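Local coordinates for peptidase C51 domain-containing protein (Streptococcus mutans, PDB 3L9A), which is the C-terminal domain, of unknown function, of a phage-associated protein of the CHAP peptidase family that probably cleaves bacterial cell-wall peptidoglycan, at residues G29-V34 with D47-I52. Sequence-based numbering, arbitrary orientation.
With NA (sodium ion), chain C.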
loop_
_atom_site.group_PDB
_atom_site.type_symbol
_atom_site.label_atom_id
_atom_site.label_comp_id
_atom_site.label_asym_id
_atom_site.label_seq_id
_atom_site.Cartn_x
_atom_site.Cartn_y
_atom_site.Cartn_z
ATOM N N GLY A 29 18.700 -11.927 17.531
ATOM C CA GLY A 29 17.875 -12.870 16.785
ATOM C C GLY A 29 16.392 -12.551 16.805
ATOM O O GLY A 29 15.579 -13.379 16.401
ATOM N N ALA A 30 16.028 -11.362 17.284
ATOM C CA ALA A 30 14.638 -10.931 17.260
ATOM C C ALA A 30 14.204 -10.739 15.808
ATOM O O ALA A 30 14.866 -10.037 15.037
ATOM C CB ALA A 30 14.478 -9.634 18.021
ATOM N N VAL A 31 13.099 -11.370 15.429
ATOM C CA VAL A 31 12.512 -11.180 14.107
ATOM C C VAL A 31 11.558 -9.996 14.183
ATOM O O VAL A 31 10.605 -9.999 14.973
ATOM C CB VAL A 31 11.796 -12.456 13.610
ATOM C CG1 VAL A 31 11.105 -12.207 12.280
ATOM C CG2 VAL A 31 12.806 -13.611 13.515
ATOM N N LEU A 32 11.852 -8.980 13.373
ATOM C CA LEU A 32 11.035 -7.779 13.324
ATOM C C LEU A 32 10.244 -7.749 12.028
ATOM O O LEU A 32 10.815 -7.878 10.933
ATOM C CB LEU A 32 11.911 -6.528 13.424
ATOM C CG LEU A 32 12.968 -6.517 14.526
ATOM C CD1 LEU A 32 13.643 -5.157 14.588
ATOM C CD2 LEU A 32 12.374 -6.893 15.886
ATOM N N HIS A 33 8.927 -7.637 12.159
ATOM C CA HIS A 33 8.051 -7.444 11.016
ATOM C C HIS A 33 7.990 -5.955 10.724
ATOM O O HIS A 33 7.615 -5.165 11.597
ATOM C CB HIS A 33 6.647 -7.955 11.316
ATOM C CG HIS A 33 5.716 -7.843 10.151
ATOM N ND1 HIS A 33 4.779 -6.838 10.036
ATOM C CD2 HIS A 33 5.608 -8.592 9.025
ATOM C CE1 HIS A 33 4.113 -6.995 8.900
ATOM N NE2 HIS A 33 4.587 -8.059 8.275
ATOM N N VAL A 34 8.365 -5.575 9.503
ATOM C CA VAL A 34 8.423 -4.169 9.125
ATOM C C VAL A 34 7.359 -3.889 8.078
ATOM O O VAL A 34 7.340 -4.521 7.019
ATOM C CB VAL A 34 9.816 -3.775 8.563
ATOM C CG1 VAL A 34 9.893 -2.274 8.304
ATOM C CG2 VAL A 34 10.944 -4.211 9.512
ATOM N N ASP A 47 4.959 -17.769 16.648
ATOM C CA ASP A 47 3.640 -18.067 16.088
ATOM C C ASP A 47 3.142 -16.946 15.180
ATOM O O ASP A 47 2.438 -17.199 14.193
ATOM C CB ASP A 47 2.609 -18.333 17.193
ATOM C CG ASP A 47 2.737 -19.715 17.816
ATOM O OD1 ASP A 47 3.248 -20.645 17.160
ATOM O OD2 ASP A 47 2.297 -19.877 18.975
ATOM N N GLN A 48 3.473 -15.705 15.525
ATOM C CA GLN A 48 3.122 -14.569 14.674
ATOM C C GLN A 48 3.940 -14.547 13.378
ATOM O O GLN A 48 3.401 -14.297 12.303
ATOM C CB GLN A 48 3.308 -13.261 15.427
ATOM C CG GLN A 48 2.293 -13.027 16.538
ATOM C CD GLN A 48 2.600 -11.753 17.303
ATOM O OE1 GLN A 48 3.759 -11.466 17.600
ATOM N NE2 GLN A 48 1.569 -10.976 17.609
ATOM N N GLU A 49 5.246 -14.803 13.488
ATOM C CA GLU A 49 6.107 -14.922 12.324
ATOM C C GLU A 49 5.525 -15.946 11.341
ATOM O O GLU A 49 5.435 -15.698 10.132
ATOM C CB GLU A 49 7.500 -15.357 12.788
ATOM C CG GLU A 49 8.504 -15.488 11.669
ATOM C CD GLU A 49 9.871 -15.945 12.162
ATOM O OE1 GLU A 49 10.023 -16.223 13.369
ATOM O OE2 GLU A 49 10.800 -16.051 11.341
ATOM N N ASN A 50 5.112 -17.093 11.873
ATOM C CA ASN A 50 4.556 -18.149 11.030
ATOM C C ASN A 50 3.215 -17.777 10.423
ATOM O O ASN A 50 2.964 -18.057 9.251
ATOM C CB ASN A 50 4.503 -19.459 11.795
ATOM C CG ASN A 50 5.877 -19.973 12.092
ATOM O OD1 ASN A 50 6.816 -19.709 11.337
ATOM N ND2 ASN A 50 6.016 -20.697 13.192
ATOM N N PHE A 51 2.371 -17.123 11.211
ATOM C CA PHE A 51 1.100 -16.614 10.715
ATOM C C PHE A 51 1.308 -15.679 9.525
ATOM O O PHE A 51 0.639 -15.807 8.498
ATOM C CB PHE A 51 0.369 -15.880 11.841
ATOM C CG PHE A 51 -0.938 -15.284 11.415
ATOM C CD1 PHE A 51 -2.118 -15.994 11.574
ATOM C CD2 PHE A 51 -0.992 -14.022 10.823
ATOM C CE1 PHE A 51 -3.335 -15.443 11.171
ATOM C CE2 PHE A 51 -2.207 -13.478 10.407
ATOM C CZ PHE A 51 -3.374 -14.194 10.587
ATOM N N ILE A 52 2.246 -14.744 9.664
ATOM C CA ILE A 52 2.539 -13.795 8.603
ATOM C C ILE A 52 2.880 -14.542 7.317
ATOM O O ILE A 52 2.426 -14.149 6.247
ATOM C CB ILE A 52 3.662 -12.838 9.023
ATOM C CG1 ILE A 52 3.141 -11.870 10.089
ATOM C CG2 ILE A 52 4.208 -12.063 7.817
ATOM C CD1 ILE A 52 4.236 -11.262 10.955
HETATM NA NA NA C . 13.195 -17.127 11.807
HETATM O O HOH W 1 12.208 -17.761 14.206
HETATM O O HOH W 2 14.934 -16.989 13.351
#
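Val31 and Glu49 mark the closest approach of the two backbones, with their CA atoms 7.6 Å apart. The contact is alpha/beta packing. Strand 31-35 is the middle strand of a five-stranded mixed sheet, and helix 46-55 lies over one of its faces. Alternate strand residues Val31 and His33 point at the helix. Leu32 and Val34 lie on the other face, where they meet helix 68-78. No hydrogen bond joins the two segments. The close approaches are between side chains.

At one end the His33 ring meets Ile52. With CG anti to the backbone N (chi1 -177°), the imidazole lies alongside the end of Ile52. Ile52 CD1 reaches across to the ring obliquely and lies 3.6 Å from His33 CD2. Ile52 CG2 is the second methyl at the ring, 4.0 Å from His33 NE2. Phe12 of strand 11-15 also touches both Val31 and Ile52, and Ile77 of a second subunit packs on Ile52.

At the other end Val31 crosses Glu49 at about a right angle. Glu49 runs out from the helix fully extended, and its carboxylate end comes up to the valine methyls. Val31 CG1 is 3.9 Å from Glu49 CD, and Val31 CG2 is 3.8 Å from Glu49 OE1. Tyr61 OH is hydrogen-bonded to Glu49 OE2, and a glycerol, probably from crystallisation, is hydrogen-bonded to Glu49 OE1 and the Val31 backbone N. Glu49 OE2 also binds a sodium ion at 2.7 Å. One sodium-bound water donates a hydrogen bond to Glu49 OE1 at 2.8 Å, so ion and water bridge the two carboxylate oxygens.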